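Local coordinates for hemoglobin-like protein (Methylacidiphilum infernorum, PDB 4NK1) that binds heme and, as a group II truncated hemoglobin, probably binds or carries oxygen, at residues 48-53 against 159-164. Numbering follows the deposited sequence.
Sequences KFPSKK and WQWIES
One water ties the chain before the first helix to the helix that carries Trp161: Lys48 N donates to it over 2.9 Å, and it donates onward to Gln160 O at 3.0 Å. No direct hydrogen bond joins 48-53 to 159-164; the rest of the contact is van der Waals and aromatic, and illustrates how two successive residues can pack an indole from one side of its plane. Trp161 NE1 sits over the centre of a face of the Phe49 ring, 3.4 Å from Phe49 CD2, with the two planes oblique at 48°. Pro50 comes over a face of the indole, its CD 3.7 Å from the centroid of the five-membered ring in a CH-pi contact, while Pro50 CG reaches Trp161 CE3 at 3.6 Å. With CG anti to the backbone N (chi1 171°), Trp161 sends its ring out from helix 155-165 toward Phe49 and Pro50. In this truncated globin, that helix belongs to the two-over-two helical sandwich that encloses heme, and the Trp161 side chain comes within about 4 Å of the cofactor; Phe100 and Met104 of helix 87-104 touch the indole as well. A leucine here, having no indole, would probably leave Pro50 CD and the Phe49 ring face without their partner and open a gap beside the heme. Farther out, the Gln160 side chain crosses that of Lys48 obliquely, bringing NE2 to 4.1 Å from Lys48 CB. Lys48 also pairs in an antiparallel beta ladder with a strand of the second subunit, where Cys36 of that subunit packs on Phe49.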
loop_
_atom_site.group_PDB
_atom_site.type_symbol
_atom_site.label_atom_id
_atom_site.label_comp_id
_atom_site.label_asym_id
_atom_site.label_seq_id
_atom_site.Cartn_x
_atom_site.Cartn_y
_atom_site.Cartn_z
ATOM N N LYS B 48 20.541 -5.748 5.161
ATOM C CA LYS B 48 21.997 -5.629 5.176
ATOM C C LYS B 48 22.478 -5.169 3.818
ATOM O O LYS B 48 22.356 -5.899 2.824
ATOM C CB LYS B 48 22.657 -6.974 5.473
ATOM C CG LYS B 48 22.328 -7.591 6.814
ATOM C CD LYS B 48 23.516 -8.440 7.255
ATOM C CE LYS B 48 23.144 -9.467 8.317
ATOM N NZ LYS B 48 24.348 -10.237 8.764
ATOM N N PHE B 49 23.019 -3.962 3.757
ATOM C CA PHE B 49 23.679 -3.528 2.546
ATOM C C PHE B 49 24.970 -4.328 2.388
ATOM O O PHE B 49 25.574 -4.725 3.388
ATOM C CB PHE B 49 23.939 -2.028 2.605
ATOM C CG PHE B 49 22.747 -1.205 2.215
ATOM C CD1 PHE B 49 21.596 -1.210 2.993
ATOM C CD2 PHE B 49 22.770 -0.433 1.059
ATOM C CE1 PHE B 49 20.482 -0.449 2.631
ATOM C CE2 PHE B 49 21.667 0.324 0.690
ATOM C CZ PHE B 49 20.522 0.317 1.477
ATOM N N PRO B 50 25.383 -4.588 1.132
ATOM C CA PRO B 50 26.560 -5.432 0.866
ATOM C C PRO B 50 27.841 -4.777 1.391
ATOM O O PRO B 50 27.937 -3.548 1.381
ATOM C CB PRO B 50 26.614 -5.488 -0.673
ATOM C CG PRO B 50 25.255 -5.003 -1.150
ATOM C CD PRO B 50 24.808 -4.027 -0.106
ATOM N N SER B 51 28.813 -5.562 1.842
ATOM C CA SER B 51 30.108 -4.980 2.188
ATOM C C SER B 51 30.847 -4.642 0.897
ATOM O O SER B 51 30.407 -5.024 -0.205
ATOM C CB SER B 51 30.937 -5.937 3.035
ATOM O OG SER B 51 31.429 -7.020 2.261
ATOM N N LYS B 52 31.959 -3.926 1.034
ATOM C CA LYS B 52 32.767 -3.498 -0.103
ATOM C C LYS B 52 33.395 -4.689 -0.842
ATOM O O LYS B 52 33.787 -4.559 -2.004
ATOM C CB LYS B 52 33.845 -2.516 0.370
ATOM C CG LYS B 52 34.608 -1.782 -0.742
ATOM C CD LYS B 52 35.780 -0.986 -0.139
ATOM C CE LYS B 52 35.951 0.393 -0.772
ATOM N NZ LYS B 52 36.607 0.349 -2.112
ATOM N N LYS B 53 33.467 -5.846 -0.181
ATOM C CA LYS B 53 33.942 -7.078 -0.819
ATOM C C LYS B 53 33.224 -7.388 -2.139
ATOM O O LYS B 53 33.852 -7.846 -3.107
ATOM C CB LYS B 53 33.814 -8.274 0.132
ATOM C CG LYS B 53 34.723 -8.199 1.358
ATOM C CD LYS B 53 34.675 -9.491 2.192
ATOM C CE LYS B 53 33.240 -10.013 2.357
ATOM N NZ LYS B 53 33.102 -11.140 3.339
ATOM N N TRP B 159 22.334 -10.950 -3.087
ATOM C CA TRP B 159 20.940 -11.361 -3.098
ATOM C C TRP B 159 20.167 -10.920 -1.852
ATOM O O TRP B 159 19.057 -10.389 -1.952
ATOM C CB TRP B 159 20.816 -12.875 -3.233
ATOM C CG TRP B 159 19.372 -13.288 -3.262
ATOM C CD1 TRP B 159 18.637 -13.813 -2.233
ATOM C CD2 TRP B 159 18.477 -13.159 -4.372
ATOM N NE1 TRP B 159 17.337 -14.040 -2.650
ATOM C CE2 TRP B 159 17.216 -13.641 -3.955
ATOM C CE3 TRP B 159 18.624 -12.696 -5.685
ATOM C CZ2 TRP B 159 16.105 -13.667 -4.809
ATOM C CZ3 TRP B 159 17.521 -12.719 -6.530
ATOM C CH2 TRP B 159 16.278 -13.202 -6.089
ATOM N N GLN B 160 20.738 -11.166 -0.680
ATOM C CA GLN B 160 20.030 -10.874 0.558
ATOM C C GLN B 160 19.747 -9.387 0.695
ATOM O O GLN B 160 18.755 -9.003 1.312
ATOM C CB GLN B 160 20.797 -11.388 1.769
ATOM C CG GLN B 160 21.907 -10.483 2.241
ATOM C CD GLN B 160 22.766 -11.174 3.266
ATOM O OE1 GLN B 160 22.482 -12.315 3.656
ATOM N NE2 GLN B 160 23.821 -10.499 3.714
ATOM N N TRP B 161 20.603 -8.559 0.101
ATOM C CA TRP B 161 20.375 -7.124 0.075
ATOM C C TRP B 161 19.139 -6.800 -0.756
ATOM O O TRP B 161 18.163 -6.248 -0.232
ATOM C CB TRP B 161 21.600 -6.395 -0.476
ATOM C CG TRP B 161 21.372 -4.932 -0.732
ATOM C CD1 TRP B 161 20.845 -4.022 0.135
ATOM C CD2 TRP B 161 21.693 -4.207 -1.931
ATOM N NE1 TRP B 161 20.806 -2.777 -0.449
ATOM C CE2 TRP B 161 21.315 -2.863 -1.715
ATOM C CE3 TRP B 161 22.255 -4.570 -3.159
ATOM C CZ2 TRP B 161 21.489 -1.872 -2.693
ATOM C CZ3 TRP B 161 22.428 -3.583 -4.134
ATOM C CH2 TRP B 161 22.039 -2.249 -3.893
ATOM N N ILE B 162 19.155 -7.142 -2.044
ATOM C CA ILE B 162 18.001 -6.773 -2.867
ATOM C C ILE B 162 16.698 -7.453 -2.431
ATOM O O ILE B 162 15.626 -6.859 -2.546
ATOM C CB ILE B 162 18.230 -6.958 -4.389
ATOM C CG1 ILE B 162 18.444 -8.432 -4.743
ATOM C CG2 ILE B 162 19.372 -6.067 -4.873
ATOM C CD1 ILE B 162 18.602 -8.679 -6.245
ATOM N N GLU B 163 16.787 -8.678 -1.924
ATOM C CA GLU B 163 15.591 -9.430 -1.534
ATOM C C GLU B 163 14.839 -8.685 -0.457
ATOM O O GLU B 163 13.617 -8.550 -0.526
ATOM C CB GLU B 163 15.980 -10.812 -1.010
ATOM C CG GLU B 163 14.818 -11.745 -0.727
ATOM C CD GLU B 163 14.224 -11.556 0.666
ATOM O OE1 GLU B 163 14.920 -11.012 1.554
ATOM O OE2 GLU B 163 13.060 -11.964 0.875
ATOM N N SER B 164 15.582 -8.204 0.538
ATOM C CA SER B 164 14.993 -7.523 1.680
ATOM C C SER B 164 14.687 -6.057 1.362
ATOM O O SER B 164 13.613 -5.560 1.688
ATOM C CB SER B 164 15.930 -7.628 2.887
ATOM O OG SER B 164 15.396 -6.932 4.000
HETATM O O HOH W 1 18.965 -7.877 4.038
#